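PDB 5IL6: polyketide synthase/nonribosomal peptide synthetase hybrid RzxB, which probably catalyses the loss of water from beta-hydroxyacyl intermediates through its dehydratase domain during assembly of the polyketide rhizoxin. Local coordinates for residues Pro204-Ala209 against Ala245-Gln250; Asp208-Gly213 against Leu265-Asp270. All coordinates share one frame; numbering follows the deposited sequence.

Interaction 1 of 2, residues Pro204-Ala209 against Ala245-Gln250; sequences PALLDA and ASLQVQ
Leu206, on one face of helix 204-212, packs against Leu247 at the start of strand 246-254, and this is helix-on-sheet packing of the hotdog fold, in which a helix lies along the concave side of a curved antiparallel sheet. Both leucines send CB toward the opposite segment and both take the same conformation. In each, CG stands anti to the carbonyl carbon and CD1 is anti to CA (chi2 177° in Leu206, 169° in Leu247), so CD1 is the leading methyl on either side. The two side chains cross obliquely, with 3.9 Å between Leu206 CD1 and Leu247 CD1. The strand leucine reaches past the tip of its partner: its CD1 is also 4.0 Å from Leu206 CB, so this one methyl lies alongside the Leu206 side chain instead of merely meeting its end.

Leu206 meets Ala245 in a different way. Ala245 turns its CB away and offers backbone; Leu206 CA and Ala245 CA, 7.8 Å apart, are the closest CA pair of the two segments. The contact is apolar branch against carbonyl oxygen, and it adds nothing to the polar bonding.

Around this pair, Ile189 of strand 184-190 and Leu267 of strand 261-268 touch Leu247, while Leu191 packs on Leu206, so the leucine pair is surrounded by apolar side chains. On the far side of the helix Leu207 faces away from the strand and rests on Ala54 and Ile57 of helix 53-67. The helix is therefore held between the sheet and a second helix. Its first turn is tied by Asp208 N to Pro204 O at 2.8 Å. Just before the strand, both methyls of Leu206 approach one oxygen: Leu206 CD1 is 3.8 Å and Leu206 CD2 3.9 Å from Ala245 O.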
loop_
_atom_site.group_PDB
_atom_site.type_symbol
_atom_site.label_atom_id
_atom_site.label_comp_id
_atom_site.label_asym_id
_atom_site.label_seq_id
_atom_site.Cartn_x
_atom_site.Cartn_y
_atom_site.Cartn_z
ATOM N N PRO A 204 6.847 2.781 0.197
ATOM C CA PRO A 204 5.512 2.726 0.823
ATOM C C PRO A 204 4.779 4.058 0.825
ATOM O O PRO A 204 3.543 4.072 0.762
ATOM C CB PRO A 204 5.810 2.246 2.250
ATOM C CG PRO A 204 7.237 2.625 2.486
ATOM C CD PRO A 204 7.910 2.445 1.154
ATOM N N ALA A 205 5.495 5.178 0.916
ATOM C CA ALA A 205 4.832 6.479 0.906
ATOM C C ALA A 205 4.205 6.767 -0.453
ATOM O O ALA A 205 3.137 7.385 -0.531
ATOM C CB ALA A 205 5.824 7.579 1.278
ATOM N N LEU A 206 4.854 6.333 -1.535
ATOM C CA LEU A 206 4.273 6.512 -2.860
ATOM C C LEU A 206 3.080 5.589 -3.060
ATOM O O LEU A 206 2.071 5.989 -3.651
ATOM C CB LEU A 206 5.328 6.263 -3.939
ATOM C CG LEU A 206 6.480 7.271 -4.019
ATOM C CD1 LEU A 206 7.476 6.859 -5.092
ATOM C CD2 LEU A 206 5.967 8.680 -4.289
ATOM N N LEU A 207 3.176 4.346 -2.585
ATOM C CA LEU A 207 2.027 3.454 -2.672
ATOM C C LEU A 207 0.873 3.976 -1.826
ATOM O O LEU A 207 -0.291 3.885 -2.229
ATOM C CB LEU A 207 2.420 2.039 -2.240
ATOM C CG LEU A 207 1.308 0.989 -2.333
ATOM C CD1 LEU A 207 0.731 0.923 -3.744
ATOM C CD2 LEU A 207 1.822 -0.380 -1.906
ATOM N N ASP A 208 1.178 4.533 -0.653
ATOM C CA ASP A 208 0.135 5.129 0.174
ATOM C C ASP A 208 -0.468 6.353 -0.505
ATOM O O ASP A 208 -1.693 6.516 -0.528
ATOM C CB ASP A 208 0.706 5.486 1.549
ATOM C CG ASP A 208 -0.337 6.070 2.486
ATOM O OD1 ASP A 208 -1.322 5.368 2.791
ATOM O OD2 ASP A 208 -0.155 7.221 2.937
ATOM N N ALA A 209 0.376 7.209 -1.089
ATOM C CA ALA A 209 -0.126 8.388 -1.788
ATOM C C ALA A 209 -1.000 7.996 -2.971
ATOM O O ALA A 209 -2.006 8.658 -3.256
ATOM C CB ALA A 209 1.040 9.258 -2.254
ATOM N N ALA A 245 11.012 7.806 -8.058
ATOM C CA ALA A 245 10.564 8.641 -6.950
ATOM C C ALA A 245 9.412 9.562 -7.325
ATOM O O ALA A 245 8.838 10.197 -6.435
ATOM C CB ALA A 245 11.734 9.474 -6.421
ATOM N N SER A 246 9.070 9.660 -8.609
ATOM C CA SER A 246 7.941 10.452 -9.077
ATOM C C SER A 246 7.062 9.575 -9.956
ATOM O O SER A 246 7.570 8.828 -10.796
ATOM C CB SER A 246 8.410 11.686 -9.859
ATOM O OG SER A 246 7.308 12.436 -10.344
ATOM N N LEU A 247 5.747 9.663 -9.760
ATOM C CA LEU A 247 4.825 8.738 -10.402
ATOM C C LEU A 247 3.554 9.450 -10.833
ATOM O O LEU A 247 3.154 10.462 -10.249
ATOM C CB LEU A 247 4.451 7.586 -9.460
ATOM C CG LEU A 247 5.573 6.630 -9.066
ATOM C CD1 LEU A 247 5.117 5.713 -7.945
ATOM C CD2 LEU A 247 6.027 5.820 -10.262
ATOM N N GLN A 248 2.921 8.893 -11.862
ATOM C CA GLN A 248 1.548 9.207 -12.229
ATOM C C GLN A 248 0.664 8.041 -11.814
ATOM O O GLN A 248 1.057 6.879 -11.949
ATOM C CB GLN A 248 1.397 9.436 -13.736
ATOM C CG GLN A 248 2.132 10.634 -14.290
ATOM C CD GLN A 248 1.926 10.775 -15.783
ATOM O OE1 GLN A 248 1.030 11.490 -16.228
ATOM N NE2 GLN A 248 2.746 10.082 -16.565
ATOM N N VAL A 249 -0.529 8.350 -11.312
ATOM C CA VAL A 249 -1.458 7.332 -10.841
ATOM C C VAL A 249 -2.802 7.561 -11.515
ATOM O O VAL A 249 -3.437 8.601 -11.304
ATOM C CB VAL A 249 -1.612 7.353 -9.311
ATOM C CG1 VAL A 249 -2.525 6.227 -8.857
ATOM C CG2 VAL A 249 -0.249 7.243 -8.638
ATOM N N GLN A 250 -3.233 6.592 -12.317
ATOM C CA GLN A 250 -4.566 6.604 -12.901
ATOM C C GLN A 250 -5.501 5.805 -12.005
ATOM O O GLN A 250 -5.199 4.660 -11.651
ATOM C CB GLN A 250 -4.557 6.013 -14.311
ATOM C CG GLN A 250 -5.880 6.189 -15.033
ATOM C CD GLN A 250 -5.893 5.565 -16.409
ATOM O OE1 GLN A 250 -4.885 5.039 -16.880
ATOM N NE2 GLN A 250 -7.048 5.612 -17.062
#

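Interaction 2 of 2, residues Asp208-Gly213 against Leu265-Asp270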
loop_
_atom_site.group_PDB
_atom_site.type_symbol
_atom_site.label_atom_id
_atom_site.label_comp_id
_atom_site.label_asym_id
_atom_site.label_seq_id
_atom_site.Cartn_x
_atom_site.Cartn_y
_atom_site.Cartn_z
ATOM N N ASP A 208 1.178 4.533 -0.653
ATOM C CA ASP A 208 0.135 5.129 0.174
ATOM C C ASP A 208 -0.468 6.353 -0.505
ATOM O O ASP A 208 -1.693 6.516 -0.528
ATOM C CB ASP A 208 0.706 5.486 1.549
ATOM C CG ASP A 208 -0.337 6.070 2.486
ATOM O OD1 ASP A 208 -1.322 5.368 2.791
ATOM O OD2 ASP A 208 -0.155 7.221 2.937
ATOM N N ALA A 209 0.376 7.209 -1.089
ATOM C CA ALA A 209 -0.126 8.388 -1.788
ATOM C C ALA A 209 -1.000 7.996 -2.971
ATOM O O ALA A 209 -2.006 8.658 -3.256
ATOM C CB ALA A 209 1.040 9.258 -2.254
ATOM N N ALA A 210 -0.627 6.931 -3.684
ATOM C CA ALA A 210 -1.483 6.431 -4.753
ATOM C C ALA A 210 -2.872 6.103 -4.225
ATOM O O ALA A 210 -3.883 6.432 -4.860
ATOM C CB ALA A 210 -0.847 5.200 -5.405
ATOM N N MET A 211 -2.944 5.468 -3.053
ATOM C CA MET A 211 -4.235 5.142 -2.457
ATOM C C MET A 211 -4.963 6.396 -1.991
ATOM O O MET A 211 -6.192 6.480 -2.098
ATOM C CB MET A 211 -4.040 4.176 -1.289
ATOM C CG MET A 211 -3.497 2.821 -1.693
ATOM S SD MET A 211 -3.454 1.673 -0.304
ATOM C CE MET A 211 -2.347 0.422 -0.938
ATOM N N GLN A 212 -4.227 7.372 -1.455
ATOM C CA GLN A 212 -4.852 8.629 -1.055
ATOM C C GLN A 212 -5.607 9.263 -2.213
ATOM O O GLN A 212 -6.609 9.958 -1.998
ATOM C CB GLN A 212 -3.796 9.605 -0.535
ATOM C CG GLN A 212 -3.071 9.161 0.722
ATOM C CD GLN A 212 -1.907 10.074 1.051
ATOM O OE1 GLN A 212 -1.753 11.134 0.447
ATOM N NE2 GLN A 212 -1.067 9.657 1.992
ATOM N N GLY A 213 -5.146 9.038 -3.443
ATOM C CA GLY A 213 -5.730 9.690 -4.601
ATOM C C GLY A 213 -7.187 9.355 -4.837
ATOM O O GLY A 213 -7.883 10.117 -5.516
ATOM N N LEU A 265 -6.313 0.962 -9.659
ATOM C CA LEU A 265 -5.253 1.948 -9.788
ATOM C C LEU A 265 -4.129 1.379 -10.639
ATOM O O LEU A 265 -3.896 0.168 -10.664
ATOM C CB LEU A 265 -4.684 2.374 -8.420
ATOM C CG LEU A 265 -5.625 3.071 -7.433
ATOM C CD1 LEU A 265 -6.518 2.072 -6.707
ATOM C CD2 LEU A 265 -4.825 3.900 -6.435
ATOM N N ALA A 266 -3.436 2.271 -11.338
ATOM C CA ALA A 266 -2.248 1.907 -12.096
ATOM C C ALA A 266 -1.212 3.001 -11.902
ATOM O O ALA A 266 -1.532 4.188 -12.013
ATOM C CB ALA A 266 -2.563 1.720 -13.584
ATOM N N LEU A 267 0.019 2.598 -11.609
ATOM C CA LEU A 267 1.107 3.524 -11.337
ATOM C C LEU A 267 2.036 3.558 -12.538
ATOM O O LEU A 267 2.469 2.506 -13.024
ATOM C CB LEU A 267 1.873 3.112 -10.078
ATOM C CG LEU A 267 1.146 3.319 -8.742
ATOM C CD1 LEU A 267 -0.076 2.417 -8.607
ATOM C CD2 LEU A 267 2.094 3.099 -7.575
ATOM N N PHE A 268 2.341 4.764 -13.012
ATOM C CA PHE A 268 3.179 4.950 -14.184
ATOM C C PHE A 268 4.315 5.901 -13.847
ATOM O O PHE A 268 4.173 6.787 -13.000
ATOM C CB PHE A 268 2.381 5.520 -15.372
ATOM C CG PHE A 268 1.138 4.743 -15.705
ATOM C CD1 PHE A 268 -0.046 4.987 -15.031
ATOM C CD2 PHE A 268 1.151 3.780 -16.702
ATOM C CE1 PHE A 268 -1.194 4.280 -15.336
ATOM C CE2 PHE A 268 0.006 3.070 -17.012
ATOM C CZ PHE A 268 -1.167 3.321 -16.329
ATOM N N ASP A 269 5.441 5.723 -14.530
ATOM C CA ASP A 269 6.525 6.682 -14.412
ATOM C C ASP A 269 6.183 7.942 -15.207
ATOM O O ASP A 269 5.171 8.011 -15.908
ATOM C CB ASP A 269 7.845 6.064 -14.882
ATOM C CG ASP A 269 7.858 5.745 -16.368
ATOM O OD1 ASP A 269 6.891 6.090 -17.081
ATOM O OD2 ASP A 269 8.846 5.134 -16.826
ATOM N N ASP A 270 7.042 8.956 -15.088
ATOM C CA ASP A 270 6.771 10.220 -15.760
ATOM C C ASP A 270 6.711 10.064 -17.274
ATOM O O ASP A 270 6.208 10.962 -17.957
ATOM C CB ASP A 270 7.838 11.252 -15.394
ATOM C CG ASP A 270 7.655 11.815 -13.995
ATOM O OD1 ASP A 270 6.622 11.519 -13.358
ATOM O OD2 ASP A 270 8.543 12.563 -13.534
#
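Leu265 and Leu267 reach Ala210 by similar torsions: CG of each leucine sits beside the backbone N, and chi2 of 80° and 66° carries CD2 out to the far end, roughly anti to CA. Ala210 CB points toward the strand and takes a methyl from each leucine, 4.3 Å from Leu265 CD2 and 4.2 Å from Leu267 CD2. Leu265 CD2 goes further and presses on the helix backbone, at a tight 3.1 Å from Ala210 O. Ala210 O accepts a hydrogen bond from Gly213 N at 3.2 Å, while the Leu265 methyl is only packed against it. The axes of segments 208-212 and 265-268 come within 9.7 Å at 130°, an ordinary helix-on-sheet spacing.

On another face of the helix, Gln212 NE2 donates to Asp208 OD2 at 2.8 Å, meeting the carboxylate from above its plane.

Strand 261-268 runs between strands 246-254 and 274-284, whose Val249 touches Ala210 and whose Leu281 touches Leu265 and Met211; helix 53-67 packs on Met211 through Ala54 and Ile57.

Overall arrangement
Following the chain from the N terminus, helix 204-212 comes first and supplies one side of both contacts, its first turn to interaction 1 and the following turn to interaction 2, with Asp208 and Ala209 common to both segments. Interaction 1 closes a loop of 35 residues when strand 246-254 begins; interaction 2 closes one of 51 residues on the next strand, 261-268. Starts and ends come in the same order, so the two closures cross rather than nest. The strands they reach are antiparallel neighbours, joined by probable hydrogen bonds of Gln248 O with Phe268 N (2.7 Å) and Gln250 N with Ala266 O (3.0 Å). Together the contacts seat one helix across two adjacent strands.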